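Local atomic coordinates of N-methyltransferase (Streptoalloteichus sp. ATCC 53650, PDB entry 5BSZ), a protein that probably transfers a methyl group from S-adenosylmethionine to the amino group of a nucleotide-linked deoxysugar, as a sugar N-methyltransferase connected with kedarcidin. Residues I118-D123 / Q206-F211; W150-F155 / L210-D215. All coordinates share one frame; numbering follows the deposited sequence. Where two conformers were deposited one is given.

In the fold
The first segment, 118-123, follows strand 110-113 of the Rossmann-like sheet and leads into helix 124-135. The chain then runs through strand 143-146 to the loop 150-155. It next builds the four-stranded antiparallel sheet, whose last strand, 198-209, brings it back to both earlier loops. Contact 1 (118-123 with 206-211) closes the longer excursion and ties the end of strand 198-209 to the loop before helix 124-135, at the S-adenosyl-L-homocysteine pocket. Contact 2 (150-155 with 210-215) closes the shorter one and ties the start of helix 213-222 to its loop, at the thymidine pocket. It starts inside the first excursion but ends beyond it, so both share Leu-210 and Phe-211. Their centres lie about 10 Å apart.

Contact 1: residues I118-D123 / Q206-F211; sequences IAYAAD and QDLTLF. With SAH (S-adenosyl-L-homocysteine), chain B; EDO (1,2-ethanediol), chain C.
This buried contact joins a loop of the Rossmann-like methyltransferase domain to the last strand of the antiparallel sheet, beside the S-adenosyl-L-homocysteine pocket. Segment 118-123 holds the end of a 3-10 stretch, then a loop, and meets the end of strand 198-209. Ala-119 O accepts a nearly straight hydrogen bond from Thr-209 N (3.0 Å, 167° at the hydrogen). Ala-119 CB packs on Leu-208 CB. The CD2 methyl of Leu-208 lies 3.8 Å from CD2 of the Tyr-120 ring, which it approaches obliquely. One face of that ring carries the ligand, with Tyr-120 CE1 3.5 Å from SAH C8. Phe-211 meets the loop at its ring edge, where Asp-123 C lies near the plane. Asp-123 itself caps helix 124-135 through Glu-126 N. His-2 of a second subunit also hydrogen-bonds Thr-209 OG1. The Thr-209 hydroxyl sits beside the backbone N (chi1 -54°), which turns it to the loop. OG1 donates to Ala-121 O at 2.6 Å, in the carbonyl plane and on a lone pair, and a water bridges OG1 to Ala-122 O.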
loop_
_atom_site.group_PDB
_atom_site.type_symbol
_atom_site.label_atom_id
_atom_site.label_comp_id
_atom_site.label_asym_id
_atom_site.label_seq_id
_atom_site.Cartn_x
_atom_site.Cartn_y
_atom_site.Cartn_z
ATOM N N ILE A 118 26.715 4.682 -13.947
ATOM C CA ILE A 118 27.577 5.651 -13.331
ATOM C C ILE A 118 26.804 6.839 -12.733
ATOM O O ILE A 118 27.312 7.493 -11.845
ATOM C CB ILE A 118 28.819 6.120 -14.172
ATOM C CG1 ILE A 118 29.967 6.524 -13.187
ATOM C CG2 ILE A 118 28.480 7.176 -15.178
ATOM C CD1 ILE A 118 31.333 6.610 -13.806
ATOM N N ALA A 119 25.573 7.025 -13.177
ATOM C CA ALA A 119 24.743 8.186 -12.796
ATOM C C ALA A 119 23.982 7.914 -11.531
ATOM O O ALA A 119 23.263 8.759 -11.023
ATOM C CB ALA A 119 23.788 8.518 -13.942
ATOM N N TYR A 120 24.256 6.811 -10.850
ATOM C CA TYR A 120 24.077 6.809 -9.408
ATOM C C TYR A 120 24.913 7.859 -8.668
ATOM O O TYR A 120 24.561 8.242 -7.565
ATOM C CB TYR A 120 24.388 5.415 -8.825
ATOM C CG TYR A 120 23.351 4.329 -9.054
ATOM C CD1 TYR A 120 22.544 3.870 -8.009
ATOM C CD2 TYR A 120 23.140 3.789 -10.278
ATOM C CE1 TYR A 120 21.616 2.859 -8.198
ATOM C CE2 TYR A 120 22.197 2.803 -10.492
ATOM C CZ TYR A 120 21.429 2.354 -9.462
ATOM O OH TYR A 120 20.534 1.361 -9.729
ATOM N N ALA A 121 25.998 8.340 -9.278
ATOM C CA ALA A 121 26.735 9.440 -8.699
ATOM C C ALA A 121 25.785 10.607 -8.528
ATOM O O ALA A 121 25.079 10.949 -9.466
ATOM C CB ALA A 121 27.896 9.840 -9.600
ATOM N N ALA A 122 25.845 11.243 -7.372
ATOM C CA ALA A 122 24.891 12.311 -7.059
ATOM C C ALA A 122 25.334 13.696 -7.546
ATOM O O ALA A 122 24.487 14.564 -7.719
ATOM C CB ALA A 122 24.603 12.314 -5.575
ATOM N N ASP A 123 26.629 13.891 -7.808
ATOM C CA ASP A 123 27.167 15.208 -8.219
ATOM C C ASP A 123 28.497 14.976 -8.922
ATOM O O ASP A 123 28.992 13.836 -8.993
ATOM C CB ASP A 123 27.344 16.158 -7.024
ATOM C CG ASP A 123 28.205 15.542 -5.912
ATOM O OD1 ASP A 123 29.271 14.936 -6.187
ATOM O OD2 ASP A 123 27.798 15.605 -4.739
ATOM N N GLN A 206 13.833 5.360 -7.871
ATOM C CA GLN A 206 15.269 5.564 -7.933
ATOM C C GLN A 206 15.577 6.808 -8.762
ATOM O O GLN A 206 14.930 7.088 -9.775
ATOM C CB GLN A 206 16.005 4.309 -8.427
ATOM C CG GLN A 206 16.241 4.188 -9.933
ATOM C CD GLN A 206 16.897 2.876 -10.375
ATOM O OE1 GLN A 206 16.243 1.835 -10.495
ATOM N NE2 GLN A 206 18.181 2.938 -10.683
ATOM N N ASP A 207 16.570 7.545 -8.287
ATOM C CA ASP A 207 17.083 8.750 -8.940
ATOM C C ASP A 207 18.387 8.428 -9.692
ATOM O O ASP A 207 19.214 7.658 -9.205
ATOM C CB ASP A 207 17.343 9.796 -7.863
ATOM C CG ASP A 207 16.065 10.435 -7.276
ATOM O OD1 ASP A 207 15.033 10.348 -7.929
ATOM O OD2 ASP A 207 16.172 11.104 -6.217
ATOM N N LEU A 208 18.579 9.076 -10.846
ATOM C CA LEU A 208 19.845 9.154 -11.546
ATOM C C LEU A 208 20.151 10.606 -11.897
ATOM O O LEU A 208 19.225 11.357 -12.274
ATOM C CB LEU A 208 19.709 8.347 -12.831
ATOM C CG LEU A 208 19.497 6.820 -12.696
ATOM C CD1 LEU A 208 19.102 6.184 -13.998
ATOM C CD2 LEU A 208 20.756 6.149 -12.147
ATOM N N THR A 209 21.417 11.004 -11.767
ATOM C CA THR A 209 21.799 12.379 -12.091
ATOM C C THR A 209 21.918 12.580 -13.611
ATOM O O THR A 209 22.455 11.733 -14.302
ATOM C CB THR A 209 23.123 12.713 -11.431
ATOM O OG1 THR A 209 22.956 12.414 -10.072
ATOM C CG2 THR A 209 23.500 14.190 -11.623
ATOM N N LEU A 210 21.433 13.711 -14.125
ATOM C CA LEU A 210 21.609 14.109 -15.483
ATOM C C LEU A 210 22.859 14.977 -15.625
ATOM O O LEU A 210 22.848 16.159 -15.224
ATOM C CB LEU A 210 20.347 14.854 -15.960
ATOM C CG LEU A 210 19.021 14.098 -15.825
ATOM C CD1 LEU A 210 17.798 15.013 -16.003
ATOM C CD2 LEU A 210 19.016 12.962 -16.822
ATOM N N PHE A 211 23.968 14.372 -16.055
ATOM C CA PHE A 211 25.218 15.132 -16.209
ATOM C C PHE A 211 25.394 15.578 -17.635
ATOM O O PHE A 211 25.170 14.797 -18.571
ATOM C CB PHE A 211 26.460 14.314 -15.847
ATOM C CG PHE A 211 26.536 13.876 -14.429
ATOM C CD1 PHE A 211 26.299 12.569 -14.088
ATOM C CD2 PHE A 211 26.940 14.755 -13.435
ATOM C CE1 PHE A 211 26.400 12.165 -12.769
ATOM C CE2 PHE A 211 27.065 14.358 -12.132
ATOM C CZ PHE A 211 26.821 13.038 -11.783
HETATM N N SAH B . 25.509 -2.593 -15.723
HETATM C CA SAH B . 24.313 -3.472 -15.436
HETATM C CB SAH B . 23.517 -3.073 -14.174
HETATM C CG SAH B . 22.194 -2.352 -14.259
HETATM S SD SAH B . 21.344 -1.974 -12.763
HETATM C C SAH B . 23.565 -3.539 -16.734
HETATM O O SAH B . 23.808 -2.839 -17.708
HETATM O OXT SAH B . 22.780 -4.425 -16.891
HETATM C "C5'" SAH B . 22.437 -0.944 -11.822
HETATM C "C4'" SAH B . 23.294 -1.819 -10.887
HETATM O "O4'" SAH B . 24.236 -1.008 -10.160
HETATM C "C3'" SAH B . 22.477 -2.514 -9.801
HETATM O "O3'" SAH B . 22.718 -3.913 -9.921
HETATM C "C2'" SAH B . 22.995 -2.037 -8.453
HETATM O "O2'" SAH B . 23.051 -3.097 -7.466
HETATM C "C1'" SAH B . 24.346 -1.489 -8.830
HETATM N N9 SAH B . 24.853 -0.410 -7.959
HETATM C C8 SAH B . 24.152 0.640 -7.437
HETATM N N7 SAH B . 24.958 1.405 -6.667
HETATM C C5 SAH B . 26.177 0.805 -6.675
HETATM C C6 SAH B . 27.465 1.089 -6.049
HETATM N N6 SAH B . 27.517 2.192 -5.279
HETATM N N1 SAH B . 28.490 0.251 -6.328
HETATM C C2 SAH B . 28.355 -0.845 -7.081
HETATM N N3 SAH B . 27.209 -1.181 -7.699
HETATM C C4 SAH B . 26.117 -0.397 -7.531
HETATM C C1 EDO C . 14.932 8.760 -3.430
HETATM O O1 EDO C . 16.155 9.303 -3.984
HETATM C C2 EDO C . 14.256 9.623 -2.340
HETATM O O2 EDO C . 15.038 10.700 -1.792
HETATM O O HOH W 1 21.917 14.522 -7.996
#

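Contact 2: residues W150-F155 / L210-D215; sequences WSPGTF and LFPAED. With THM (thymidine), chain G.
The thymidine pocket is partly built by the loop 150-155, and this contact fastens the back of that loop to the turn before helix 213-222. Leu-210 is the main apolar partner. Its CD2 methyl lies 3.4 Å from Trp-150 O and 3.8 Å from Phe-155 CB. The Leu-210 and Phe-155 side chains meet roughly perpendicular. Pro-152 and Leu-210 run alongside each other, pointing opposite ways, with Pro-152 CD 3.8 Å from Leu-210 CB. The Ser-151 hydroxyl is rotated beside its own backbone N (chi1 -76°), where it faces Phe-211. The polar link is a hydrogen bond from Ser-151 OG to Phe-211 O (2.7 Å). The donor is tilted 19° from the carbonyl plane. A water donates to Trp-150 O and accepts from Phe-211 N. Within the loop, Ser-151 N donates to Thr-154 OG1, and Phe-155 N to Ser-151 O, which keeps the turn compact. The pocket side holds the base. Thymine lies over one face of the Trp-150 ring, with N3 3.4 Å above the ring plane, over its centre. Thymidine N3 also donates to Thr-154 O in a nearly straight bond (3.0 Å, 178°). Leu-156 N, Ser-178 and Arg-237 add further bonds to the ligand. Around the contact, Ser-185 of strand 184-195 touches Leu-210 and Phe-155, while Leu-127 of helix 124-135 packs against Phe-211 and Asp-215.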
loop_
_atom_site.group_PDB
_atom_site.type_symbol
_atom_site.label_atom_id
_atom_site.label_comp_id
_atom_site.label_asym_id
_atom_site.label_seq_id
_atom_site.Cartn_x
_atom_site.Cartn_y
_atom_site.Cartn_z
ATOM N N TRP A 150 21.444 9.715 -19.572
ATOM C CA TRP A 150 21.027 10.935 -20.260
ATOM C C TRP A 150 21.536 12.210 -19.619
ATOM O O TRP A 150 21.899 12.234 -18.442
ATOM C CB TRP A 150 19.505 10.964 -20.529
ATOM C CG TRP A 150 19.035 9.727 -21.242
ATOM C CD1 TRP A 150 18.412 8.619 -20.677
ATOM C CD2 TRP A 150 19.205 9.412 -22.626
ATOM N NE1 TRP A 150 18.171 7.644 -21.650
ATOM C CE2 TRP A 150 18.635 8.120 -22.851
ATOM C CE3 TRP A 150 19.767 10.098 -23.720
ATOM C CZ2 TRP A 150 18.653 7.513 -24.117
ATOM C CZ3 TRP A 150 19.745 9.498 -24.980
ATOM C CH2 TRP A 150 19.194 8.230 -25.167
ATOM N N SER A 151 21.631 13.263 -20.452
ATOM C CA SER A 151 22.062 14.594 -20.029
ATOM C C SER A 151 20.828 15.473 -19.862
ATOM O O SER A 151 19.763 15.140 -20.368
ATOM C CB SER A 151 22.942 15.166 -21.167
ATOM O OG SER A 151 24.234 14.538 -21.119
ATOM N N PRO A 152 20.976 16.654 -19.254
ATOM C CA PRO A 152 19.790 17.519 -19.195
ATOM C C PRO A 152 19.164 17.756 -20.548
ATOM O O PRO A 152 17.935 17.740 -20.610
ATOM C CB PRO A 152 20.342 18.813 -18.601
ATOM C CG PRO A 152 21.406 18.326 -17.710
ATOM C CD PRO A 152 22.063 17.204 -18.441
ATOM N N GLY A 153 19.985 17.923 -21.598
ATOM C CA GLY A 153 19.497 18.155 -22.978
ATOM C C GLY A 153 18.730 17.013 -23.598
ATOM O O GLY A 153 17.691 17.202 -24.263
ATOM N N THR A 154 19.196 15.794 -23.313
ATOM C CA THR A 154 18.721 14.634 -24.020
ATOM C C THR A 154 17.682 13.835 -23.246
ATOM O O THR A 154 17.020 12.986 -23.812
ATOM C CB THR A 154 19.888 13.731 -24.470
ATOM O OG1 THR A 154 20.760 13.462 -23.365
ATOM C CG2 THR A 154 20.724 14.450 -25.591
ATOM N N PHE A 155 17.527 14.066 -21.952
ATOM C CA PHE A 155 16.489 13.352 -21.223
ATOM C C PHE A 155 15.133 13.784 -21.759
ATOM O O PHE A 155 14.906 14.966 -21.960
ATOM C CB PHE A 155 16.587 13.625 -19.732
ATOM C CG PHE A 155 15.520 12.942 -18.927
ATOM C CD1 PHE A 155 15.596 11.566 -18.688
ATOM C CD2 PHE A 155 14.412 13.632 -18.502
ATOM C CE1 PHE A 155 14.582 10.911 -17.997
ATOM C CE2 PHE A 155 13.421 12.992 -17.763
ATOM C CZ PHE A 155 13.498 11.630 -17.518
ATOM N N LEU A 210 21.433 13.711 -14.125
ATOM C CA LEU A 210 21.609 14.109 -15.483
ATOM C C LEU A 210 22.859 14.977 -15.625
ATOM O O LEU A 210 22.848 16.159 -15.224
ATOM C CB LEU A 210 20.347 14.854 -15.960
ATOM C CG LEU A 210 19.021 14.098 -15.825
ATOM C CD1 LEU A 210 17.798 15.013 -16.003
ATOM C CD2 LEU A 210 19.016 12.962 -16.822
ATOM N N PHE A 211 23.968 14.372 -16.055
ATOM C CA PHE A 211 25.218 15.132 -16.209
ATOM C C PHE A 211 25.394 15.578 -17.635
ATOM O O PHE A 211 25.170 14.797 -18.571
ATOM C CB PHE A 211 26.460 14.314 -15.847
ATOM C CG PHE A 211 26.536 13.876 -14.429
ATOM C CD1 PHE A 211 26.299 12.569 -14.088
ATOM C CD2 PHE A 211 26.940 14.755 -13.435
ATOM C CE1 PHE A 211 26.400 12.165 -12.769
ATOM C CE2 PHE A 211 27.065 14.358 -12.132
ATOM C CZ PHE A 211 26.821 13.038 -11.783
ATOM N N PRO A 212 25.771 16.853 -17.838
ATOM C CA PRO A 212 26.079 17.205 -19.224
ATOM C C PRO A 212 27.357 16.522 -19.715
ATOM O O PRO A 212 28.209 16.148 -18.920
ATOM C CB PRO A 212 26.284 18.743 -19.163
ATOM C CG PRO A 212 26.415 19.128 -17.735
ATOM C CD PRO A 212 25.823 17.992 -16.907
ATOM N N ALA A 213 27.507 16.411 -21.018
ATOM C CA ALA A 213 28.712 15.856 -21.654
ATOM C C ALA A 213 29.996 16.336 -21.016
ATOM O O ALA A 213 30.885 15.513 -20.792
ATOM C CB ALA A 213 28.693 16.163 -23.163
ATOM N N GLU A 214 30.109 17.633 -20.679
ATOM C CA GLU A 214 31.391 18.189 -20.199
ATOM C C GLU A 214 31.821 17.512 -18.915
ATOM O O GLU A 214 33.029 17.468 -18.605
ATOM C CB GLU A 214 31.356 19.672 -19.759
ATOM C CG GLU A 214 30.572 20.697 -20.537
ATOM C CD GLU A 214 29.064 20.601 -20.396
ATOM O OE1 GLU A 214 28.398 21.310 -19.589
ATOM O OE2 GLU A 214 28.564 19.870 -21.258
ATOM N N ASP A 215 30.835 17.157 -18.079
ATOM C CA ASP A 215 31.148 16.625 -16.745
ATOM C C ASP A 215 31.786 15.235 -16.885
ATOM O O ASP A 215 32.658 14.849 -16.098
ATOM C CB ASP A 215 29.878 16.477 -15.908
ATOM C CG ASP A 215 29.419 17.791 -15.308
ATOM O OD1 ASP A 215 30.068 18.795 -15.668
ATOM O OD2 ASP A 215 28.487 17.793 -14.462
HETATM O "O5'" THM G . 14.566 3.626 -21.168
HETATM C "C5'" THM G . 13.541 4.607 -20.910
HETATM C "C4'" THM G . 14.133 5.898 -20.334
HETATM O "O4'" THM G . 14.905 6.389 -21.433
HETATM C "C3'" THM G . 13.139 7.035 -19.963
HETATM O "O3'" THM G . 13.279 7.453 -18.588
HETATM C "C2'" THM G . 13.392 8.222 -20.913
HETATM C "C1'" THM G . 14.733 7.804 -21.542
HETATM N N1 THM G . 15.104 8.204 -22.910
HETATM C C2 THM G . 15.601 9.521 -22.911
HETATM O O2 THM G . 15.567 10.108 -21.819
HETATM N N3 THM G . 16.053 10.131 -24.003
HETATM C C4 THM G . 16.104 9.487 -25.168
HETATM O O4 THM G . 16.559 10.069 -26.208
HETATM C C5 THM G . 15.610 8.094 -25.188
HETATM C C5M THM G . 15.681 7.437 -26.541
HETATM C C6 THM G . 15.139 7.474 -24.036
HETATM O O HOH W 2 23.944 11.519 -16.764
#